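Local coordinates for protein aminopentol aminotransferase (Sphingopyxis macrogoltabida, PDB 6HBS) that transfers the amino group of aminopentol (hydrolysed fumonisin B1) to pyruvate with the aid of pyridoxal 5'-phosphate, a step in fumonisin degradation, at residues 135-140 with 186-191; 170-175 with 206-211; 363-368 with 397-402. One frame throughout, in Å; residues are numbered along the deposited sequence.

Interaction 1: 135-140 with 186-191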
loop_
_atom_site.group_PDB
_atom_site.type_symbol
_atom_site.label_atom_id
_atom_site.label_comp_id
_atom_site.label_asym_id
_atom_site.label_seq_id
_atom_site.Cartn_x
_atom_site.Cartn_y
_atom_site.Cartn_z
ATOM N N ARG A 135 7.145 -20.517 -15.631
ATOM C CA ARG A 135 6.466 -20.130 -16.869
ATOM C C ARG A 135 6.098 -18.650 -16.822
ATOM O O ARG A 135 6.196 -17.983 -15.764
ATOM C CB ARG A 135 5.191 -20.943 -17.090
ATOM C CG ARG A 135 5.438 -22.438 -17.156
ATOM C CD ARG A 135 4.134 -23.171 -16.945
ATOM N NE ARG A 135 4.312 -24.589 -16.692
ATOM C CZ ARG A 135 3.405 -25.373 -16.144
ATOM N NH1 ARG A 135 3.724 -26.627 -15.882
ATOM N NH2 ARG A 135 2.192 -24.915 -15.863
ATOM N N LYS A 136 5.667 -18.125 -17.967
ATOM C CA LYS A 136 5.520 -16.694 -18.106
ATOM C C LYS A 136 4.057 -16.228 -18.087
ATOM O O LYS A 136 3.806 -15.094 -17.631
ATOM C CB LYS A 136 6.167 -16.223 -19.404
ATOM C CG LYS A 136 7.673 -16.404 -19.459
ATOM C CD LYS A 136 8.241 -15.862 -20.727
ATOM C CE LYS A 136 9.738 -16.021 -20.823
ATOM N NZ LYS A 136 10.224 -15.451 -22.100
ATOM N N THR A 137 3.120 -17.032 -18.629
ATOM C CA THR A 137 1.835 -16.467 -19.045
ATOM C C THR A 137 0.850 -16.437 -17.871
ATOM O O THR A 137 0.573 -17.443 -17.215
ATOM C CB THR A 137 1.241 -17.166 -20.282
ATOM O OG1 THR A 137 2.182 -17.067 -21.363
ATOM C CG2 THR A 137 -0.068 -16.522 -20.696
ATOM N N ILE A 138 0.286 -15.254 -17.660
ATOM C CA ILE A 138 -0.784 -15.050 -16.683
ATOM C C ILE A 138 -2.105 -14.864 -17.447
ATOM O O ILE A 138 -2.203 -13.993 -18.297
ATOM C CB ILE A 138 -0.461 -13.834 -15.789
ATOM C CG1 ILE A 138 0.828 -14.064 -15.002
ATOM C CG2 ILE A 138 -1.631 -13.510 -14.879
ATOM C CD1 ILE A 138 0.734 -15.064 -13.888
ATOM N N LEU A 139 -3.099 -15.698 -17.147
ATOM C CA LEU A 139 -4.406 -15.573 -17.828
ATOM C C LEU A 139 -5.377 -14.742 -16.979
ATOM O O LEU A 139 -5.672 -15.124 -15.843
ATOM C CB LEU A 139 -4.978 -16.965 -18.081
ATOM C CG LEU A 139 -4.171 -17.847 -19.042
ATOM C CD1 LEU A 139 -4.869 -19.180 -19.281
ATOM C CD2 LEU A 139 -3.868 -17.111 -20.326
ATOM N N CYS A 140 -5.923 -13.673 -17.562
ATOM C CA CYS A 140 -6.943 -12.849 -16.893
ATOM C C CYS A 140 -8.151 -12.717 -17.833
ATOM O O CYS A 140 -8.022 -12.883 -19.048
ATOM C CB CYS A 140 -6.390 -11.469 -16.542
ATOM S SG CYS A 140 -4.969 -11.571 -15.417
ATOM N N ASP A 186 0.205 -22.989 -24.911
ATOM C CA ASP A 186 0.358 -24.322 -24.417
ATOM C C ASP A 186 1.715 -24.478 -23.711
ATOM O O ASP A 186 2.729 -24.088 -24.259
ATOM C CB ASP A 186 0.337 -25.339 -25.559
ATOM C CG ASP A 186 0.195 -26.756 -25.064
ATOM O OD1 ASP A 186 -0.902 -27.088 -24.615
ATOM O OD2 ASP A 186 1.182 -27.502 -25.148
ATOM N N GLY A 187 1.702 -25.030 -22.492
ATOM C CA GLY A 187 2.912 -25.324 -21.714
ATOM C C GLY A 187 3.461 -24.113 -20.949
ATOM O O GLY A 187 4.472 -24.222 -20.240
ATOM N N ASP A 188 2.842 -22.941 -21.085
ATOM C CA ASP A 188 3.469 -21.742 -20.517
ATOM C C ASP A 188 2.528 -21.011 -19.553
ATOM O O ASP A 188 2.737 -19.822 -19.327
ATOM C CB ASP A 188 3.926 -20.785 -21.610
ATOM C CG ASP A 188 4.772 -19.632 -21.090
ATOM O OD1 ASP A 188 5.666 -19.874 -20.248
ATOM O OD2 ASP A 188 4.517 -18.505 -21.509
ATOM N N ILE A 189 1.504 -21.677 -19.017
ATOM C CA ILE A 189 0.559 -20.941 -18.124
ATOM C C ILE A 189 1.085 -21.023 -16.680
ATOM O O ILE A 189 1.222 -22.092 -16.088
ATOM C CB ILE A 189 -0.896 -21.429 -18.213
ATOM C CG1 ILE A 189 -1.414 -21.442 -19.658
ATOM C CG2 ILE A 189 -1.782 -20.591 -17.284
ATOM C CD1 ILE A 189 -1.311 -20.126 -20.354
ATOM N N ALA A 190 1.347 -19.847 -16.115
ATOM C CA ALA A 190 1.803 -19.741 -14.722
ATOM C C ALA A 190 0.590 -19.724 -13.788
ATOM O O ALA A 190 0.594 -20.347 -12.723
ATOM C CB ALA A 190 2.631 -18.498 -14.568
ATOM N N ALA A 191 -0.467 -19.008 -14.201
ATOM C CA ALA A 191 -1.661 -18.871 -13.391
ATOM C C ALA A 191 -2.872 -18.417 -14.211
ATOM O O ALA A 191 -2.722 -17.782 -15.266
ATOM C CB ALA A 191 -1.397 -17.878 -12.296
#
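Thr137 OG1 gives a short hydrogen bond, 2.7 Å, to OD2 of Asp188, while the other carboxylate oxygen, OD1, takes the backbone N of Lys136 at 2.9 Å. Both donors come from above the carboxylate plane, about 40° out of it, so two bonds fix the turn of the Asp188 group at the start of a parallel strand pair. Strands 137-141 and 189-194 are neighbours in the seven-stranded mixed sheet of the PLP-dependent fold type I large domain. Asp188 holds its CG anti to its own N (chi1 -171°), beside the carbonyl carbon, and from there the carboxylate reaches Lys136 and Thr137 at the start of strand 137-141; its backbone O meanwhile receives Thr137 N. Ladder bonds continue with Ala190 N to Thr137 O and an almost straight Leu139 N to Ala191 O (177° at the hydrogen). Thr137 pairs with Ile189 but Ile138 with Ala191, so Ala190 is the extra residue of a beta bulge.

Arg135, extended from CG to NE, runs past Gly187 and Asp188 and meets Ile189 O edge-on at 3.0 Å through NH2, the oxygen lying in the guanidinium plane. NH1 of the same group binds Thr223 O, so the guanidinium ties this strand pair to the end of helix 210-223.

Apolar contacts fall on both faces of the sheet. On the face of Thr137 and Ile189, Leu139 and Ile189 cross at about a right angle, CD1 to CD1 at 3.8 Å, with both side chains touching Phe182 of helix 175-184; Thr137 CG2 also touches Ile189 CD1. On the face turned to helix 118-133, Ile138 CD1 lies against two methyls, 4.0 Å from Ala190 CB and 3.9 Å from Ala191 CB.

Interaction 2: 170-175 with 206-211; sequences YTYNDA and ALAQLE
A type II beta turn, Thr171 to Asp174, places Asn173 at its third position and delivers that side chain to the chain leading into helix 210-223. The carboxamide bonds two backbone groups that flank Ala208: ND2 donates to Leu207 O at 2.8 Å, and OD1 accepts Gln209 N, also at 2.8 Å. Both bonds are fairly straight. Leu207 O lies nearly in the amide plane of Asn173, whereas Gln209 N approaches OD1 tilted from the carbonyl plane. The side-chain amide thus uses its donor and its acceptor together, on one side of the group, spanning the backbone from Leu207 to Gln209. The positive phi of Asn173 (72°) belongs to the turn, which is closed by a weak bond from Asp174 N to Thr171 O.

In the fold, the turn links strand 167-170 to helix 175-184, the first leg of a beta-alpha-beta crossover ending in strand 189-194, while 206-211 starts the helix that leads into strand 226-230. Two helix starts therefore come side by side. Gln209 and Asp174 hold the N-cap positions, and OD1 of Asp174 caps Ser177 N. Beyond the caps, Ala175 CB packs 4.0 Å from the Glu211 backbone O. A serine in place of Asn173 has no carboxamide, and is likely to leave Leu207 O and Gln209 N without these mates, tying the approach to helix 210-223 less firmly to the turn.

Tyr172 adds the more buried part. Tyr172, whose CG lies beside its carbonyl carbon, brings only its hydroxyl to Ala208, OH standing 3.7 Å from Ala208 CB. That hydroxyl is hydrogen-bonded to Thr195 O, and the ring also meets Phe212 with the planes inclined at about 55°.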
loop_
_atom_site.group_PDB
_atom_site.type_symbol
_atom_site.label_atom_id
_atom_site.label_comp_id
_atom_site.label_asym_id
_atom_site.label_seq_id
_atom_site.Cartn_x
_atom_site.Cartn_y
_atom_site.Cartn_z
ATOM N N TYR A 170 -8.988 -14.265 -21.556
ATOM C CA TYR A 170 -10.104 -15.136 -21.881
ATOM C C TYR A 170 -11.394 -14.357 -21.573
ATOM O O TYR A 170 -11.351 -13.316 -20.921
ATOM C CB TYR A 170 -10.032 -16.453 -21.100
ATOM C CG TYR A 170 -10.140 -16.288 -19.598
ATOM C CD1 TYR A 170 -9.023 -16.077 -18.795
ATOM C CD2 TYR A 170 -11.368 -16.292 -18.976
ATOM C CE1 TYR A 170 -9.133 -15.897 -17.423
ATOM C CE2 TYR A 170 -11.501 -16.126 -17.606
ATOM C CZ TYR A 170 -10.383 -15.921 -16.820
ATOM O OH TYR A 170 -10.556 -15.710 -15.464
ATOM N N THR A 171 -12.532 -14.867 -22.048
ATOM C CA THR A 171 -13.872 -14.274 -21.736
ATOM C C THR A 171 -14.395 -14.867 -20.432
ATOM O O THR A 171 -14.509 -16.078 -20.289
ATOM C CB THR A 171 -14.876 -14.531 -22.867
ATOM O OG1 THR A 171 -14.266 -13.936 -23.999
ATOM C CG2 THR A 171 -16.244 -13.927 -22.618
ATOM N N TYR A 172 -14.722 -14.000 -19.471
ATOM C CA TYR A 172 -15.225 -14.451 -18.195
ATOM C C TYR A 172 -16.470 -15.305 -18.427
ATOM O O TYR A 172 -17.300 -14.925 -19.238
ATOM C CB TYR A 172 -15.567 -13.270 -17.264
ATOM C CG TYR A 172 -15.806 -13.711 -15.840
ATOM C CD1 TYR A 172 -14.742 -13.955 -14.977
ATOM C CD2 TYR A 172 -17.085 -13.920 -15.355
ATOM C CE1 TYR A 172 -14.943 -14.375 -13.670
ATOM C CE2 TYR A 172 -17.300 -14.323 -14.046
ATOM C CZ TYR A 172 -16.229 -14.534 -13.192
ATOM O OH TYR A 172 -16.442 -14.995 -11.929
ATOM N N ASN A 173 -16.602 -16.408 -17.665
ATOM C CA ASN A 173 -17.764 -17.268 -17.660
ATOM C C ASN A 173 -17.859 -18.090 -18.955
ATOM O O ASN A 173 -18.908 -18.676 -19.215
ATOM C CB ASN A 173 -19.079 -16.519 -17.373
ATOM C CG ASN A 173 -19.491 -16.660 -15.920
ATOM O OD1 ASN A 173 -18.994 -17.555 -15.243
ATOM N ND2 ASN A 173 -20.409 -15.823 -15.449
ATOM N N ASP A 174 -16.762 -18.183 -19.709
ATOM C CA ASP A 174 -16.737 -18.920 -20.988
ATOM C C ASP A 174 -15.673 -20.019 -20.868
ATOM O O ASP A 174 -14.462 -19.749 -21.067
ATOM C CB ASP A 174 -16.519 -17.949 -22.151
ATOM C CG ASP A 174 -16.595 -18.604 -23.531
ATOM O OD1 ASP A 174 -16.439 -19.842 -23.607
ATOM O OD2 ASP A 174 -16.805 -17.873 -24.495
ATOM N N ALA A 175 -16.119 -21.226 -20.514
ATOM C CA ALA A 175 -15.241 -22.390 -20.310
ATOM C C ALA A 175 -14.408 -22.697 -21.580
ATOM O O ALA A 175 -13.215 -23.004 -21.497
ATOM C CB ALA A 175 -16.082 -23.576 -19.912
ATOM N N ALA A 206 -22.753 -10.647 -13.202
ATOM C CA ALA A 206 -23.160 -12.002 -13.423
ATOM C C ALA A 206 -22.444 -12.907 -12.431
ATOM O O ALA A 206 -21.223 -12.744 -12.223
ATOM C CB ALA A 206 -22.830 -12.386 -14.844
ATOM N N LEU A 207 -23.186 -13.865 -11.865
ATOM C CA LEU A 207 -22.624 -14.886 -11.007
ATOM C C LEU A 207 -21.696 -15.806 -11.818
ATOM O O LEU A 207 -21.865 -15.960 -13.050
ATOM C CB LEU A 207 -23.756 -15.698 -10.382
ATOM C CG LEU A 207 -24.801 -14.898 -9.597
ATOM C CD1 LEU A 207 -25.795 -15.834 -8.941
ATOM C CD2 LEU A 207 -24.169 -13.999 -8.559
ATOM N N ALA A 208 -20.711 -16.421 -11.137
ATOM C CA ALA A 208 -19.811 -17.376 -11.811
ATOM C C ALA A 208 -20.629 -18.613 -12.157
ATOM O O ALA A 208 -21.454 -19.052 -11.343
ATOM C CB ALA A 208 -18.628 -17.769 -10.966
ATOM N N GLN A 209 -20.382 -19.136 -13.354
ATOM C CA GLN A 209 -21.008 -20.347 -13.809
ATOM C C GLN A 209 -20.132 -21.510 -13.350
ATOM O O GLN A 209 -18.907 -21.474 -13.439
ATOM C CB GLN A 209 -21.202 -20.330 -15.327
ATOM C CG GLN A 209 -22.347 -19.433 -15.775
ATOM C CD GLN A 209 -22.288 -19.008 -17.223
ATOM O OE1 GLN A 209 -21.685 -19.658 -18.082
ATOM N NE2 GLN A 209 -22.951 -17.896 -17.514
ATOM N N LEU A 210 -20.806 -22.560 -12.887
ATOM C CA LEU A 210 -20.177 -23.739 -12.385
ATOM C C LEU A 210 -19.225 -24.324 -13.439
ATOM O O LEU A 210 -18.108 -24.701 -13.121
ATOM C CB LEU A 210 -21.304 -24.705 -12.019
ATOM C CG LEU A 210 -20.884 -25.980 -11.305
ATOM C CD1 LEU A 210 -19.980 -25.674 -10.119
ATOM C CD2 LEU A 210 -22.119 -26.766 -10.872
ATOM N N GLU A 211 -19.658 -24.397 -14.704
ATOM C CA GLU A 211 -18.845 -25.076 -15.689
ATOM C C GLU A 211 -17.566 -24.260 -15.890
ATOM O O GLU A 211 -16.506 -24.836 -16.117
ATOM C CB GLU A 211 -19.596 -25.345 -16.999
ATOM C CG GLU A 211 -19.479 -26.801 -17.440
ATOM C CD GLU A 211 -19.694 -27.823 -16.323
ATOM O OE1 GLU A 211 -18.731 -28.543 -15.982
ATOM O OE2 GLU A 211 -20.810 -27.877 -15.759
#

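Interaction 3: 363-368 with 397-402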
loop_
_atom_site.group_PDB
_atom_site.type_symbol
_atom_site.label_atom_id
_atom_site.label_comp_id
_atom_site.label_asym_id
_atom_site.label_seq_id
_atom_site.Cartn_x
_atom_site.Cartn_y
_atom_site.Cartn_z
ATOM N N ALA A 363 -28.476 10.895 -9.146
ATOM C CA ALA A 363 -28.297 12.252 -8.636
ATOM C C ALA A 363 -29.523 12.658 -7.813
ATOM O O ALA A 363 -29.386 13.340 -6.808
ATOM C CB ALA A 363 -28.057 13.241 -9.751
ATOM N N ALA A 364 -30.715 12.259 -8.282
ATOM C CA ALA A 364 -31.980 12.594 -7.608
ATOM C C ALA A 364 -32.021 11.895 -6.244
ATOM O O ALA A 364 -32.536 12.430 -5.292
ATOM C CB ALA A 364 -33.156 12.207 -8.478
ATOM N N CYS A 365 -31.418 10.707 -6.145
ATOM C CA CYS A 365 -31.339 10.013 -4.852
ATOM C C CYS A 365 -30.497 10.797 -3.823
ATOM O O CYS A 365 -30.784 10.713 -2.623
ATOM C CB CYS A 365 -30.765 8.615 -4.985
ATOM S SG CYS A 365 -31.846 7.407 -5.784
ATOM N N LEU A 366 -29.467 11.538 -4.267
ATOM C CA LEU A 366 -28.639 12.373 -3.339
ATOM C C LEU A 366 -29.524 13.348 -2.560
ATOM O O LEU A 366 -29.324 13.527 -1.369
ATOM C CB LEU A 366 -27.578 13.186 -4.086
ATOM C CG LEU A 366 -26.391 12.420 -4.661
ATOM C CD1 LEU A 366 -25.499 13.354 -5.496
ATOM C CD2 LEU A 366 -25.574 11.740 -3.576
ATOM N N LYS A 367 -30.497 13.966 -3.238
ATOM C CA LYS A 367 -31.384 14.951 -2.593
ATOM C C LYS A 367 -32.166 14.323 -1.444
ATOM O O LYS A 367 -32.498 15.012 -0.492
ATOM C CB LYS A 367 -32.430 15.505 -3.563
ATOM C CG LYS A 367 -31.890 16.400 -4.668
ATOM C CD LYS A 367 -32.776 17.620 -4.907
ATOM C CE LYS A 367 -33.170 17.803 -6.355
ATOM N NZ LYS A 367 -31.988 17.732 -7.247
ATOM N N GLY A 368 -32.480 13.030 -1.559
ATOM C CA GLY A 368 -33.178 12.314 -0.523
ATOM C C GLY A 368 -32.243 11.706 0.485
ATOM O O GLY A 368 -32.664 10.893 1.272
ATOM N N ASP A 397 -38.080 6.394 -4.492
ATOM C CA ASP A 397 -39.426 6.630 -5.045
ATOM C C ASP A 397 -39.474 8.031 -5.646
ATOM O O ASP A 397 -39.859 8.199 -6.816
ATOM C CB ASP A 397 -40.509 6.447 -3.981
ATOM C CG ASP A 397 -41.898 6.464 -4.605
ATOM O OD1 ASP A 397 -42.250 5.465 -5.275
ATOM O OD2 ASP A 397 -42.568 7.508 -4.497
ATOM N N ARG A 398 -39.044 9.030 -4.850
ATOM C CA ARG A 398 -38.987 10.407 -5.321
ATOM C C ARG A 398 -38.046 10.539 -6.525
ATOM O O ARG A 398 -38.220 11.421 -7.373
ATOM C CB ARG A 398 -38.598 11.339 -4.167
ATOM C CG ARG A 398 -39.709 11.431 -3.128
ATOM C CD ARG A 398 -39.585 12.563 -2.134
ATOM N NE ARG A 398 -38.378 12.451 -1.339
ATOM C CZ ARG A 398 -38.231 11.660 -0.282
ATOM N NH1 ARG A 398 -39.273 10.988 0.184
ATOM N NH2 ARG A 398 -37.036 11.534 0.287
ATOM N N ALA A 399 -37.017 9.688 -6.587
ATOM C CA ALA A 399 -36.027 9.784 -7.627
ATOM C C ALA A 399 -36.620 9.302 -8.953
ATOM O O ALA A 399 -36.378 9.906 -9.995
ATOM C CB ALA A 399 -34.775 9.018 -7.232
ATOM N N PHE A 400 -37.359 8.191 -8.912
ATOM C CA PHE A 400 -38.105 7.700 -10.080
ATOM C C PHE A 400 -39.041 8.798 -10.605
ATOM O O PHE A 400 -39.043 9.062 -11.816
ATOM C CB PHE A 400 -38.883 6.424 -9.749
ATOM C CG PHE A 400 -38.065 5.155 -9.722
ATOM C CD1 PHE A 400 -37.508 4.636 -10.880
ATOM C CD2 PHE A 400 -37.890 4.450 -8.551
ATOM C CE1 PHE A 400 -36.740 3.480 -10.839
ATOM C CE2 PHE A 400 -37.140 3.287 -8.516
ATOM C CZ PHE A 400 -36.554 2.812 -9.656
ATOM N N SER A 401 -39.761 9.484 -9.696
ATOM C CA SER A 401 -40.704 10.567 -10.092
ATOM C C SER A 401 -39.933 11.686 -10.780
ATOM O O SER A 401 -40.379 12.177 -11.812
ATOM C CB SER A 401 -41.493 11.140 -8.931
ATOM O OG SER A 401 -42.233 10.128 -8.284
ATOM N N ALA A 402 -38.792 12.080 -10.193
ATOM C CA ALA A 402 -38.020 13.204 -10.715
ATOM C C ALA A 402 -37.482 12.880 -12.120
ATOM O O ALA A 402 -37.404 13.755 -12.999
ATOM C CB ALA A 402 -36.918 13.581 -9.742
#
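Apolar contact between small side chains carries this helix pair. Ala399 CB meets Ala364 CB at 3.8 Å and Cys365 SG at 3.6 Å, so one methyl touches two successive residues of the facing helix. Ala364 CB in turn lies between Ala399 and Ala402, whose CB is 4.2 Å away, one helical turn further on. Cys365 keeps SG beside its own backbone N (chi1 -71°), a setting that lays the sulfur along the flank of Ala399; the same side chain also touches Val372.

Small residues at the crossing let the backbones draw close: CA of Ala364 and CA of Ala399 are 4.9 Å apart, and the segment axes pass at 8.3 Å, inclined at 132° between their N-to-C directions. The pair joins two helices of the C-terminal region, 356-367 and 386-405, consistent with the small domain of fold type I aminotransferases. Helix 386-405 also packs on helix 310-332: Phe400 meets the rings of His332 and of Trp361, the latter in helix 356-367, and Asp397 forms a salt bridge with Arg331.

The one contact by a charged side chain lies at the exposed Arg398 and involves no bond across the pair. Arg398, bent at chi3 (-62°), brings the edge of its guanidinium over to Gly368, NH2 standing 4.0 Å from Gly368 CA.

Interactions 1 and 2 lie in the same large domain and touch: Cys140 O and Tyr170 N lie 3.0 Å apart, a probable hydrogen bond between neighbouring strands. Interaction 1 is within the sheet, mostly buried, combining strand ladder, carboxylate and guanidinium bonds with apolar packing on two faces; interaction 2 joins the loop after the edge strand 167-170 to the start of helix 210-223 at the surface, and rests largely on a single side-chain amide. Their segments alternate along the chain, and helix 175-184 runs from interaction 2 to strand 189-194 of interaction 1. Interaction 3, partly buried and centred about 48 Å from the centre of interaction 1, joins helices by small apolar groups without hydrogen bonds.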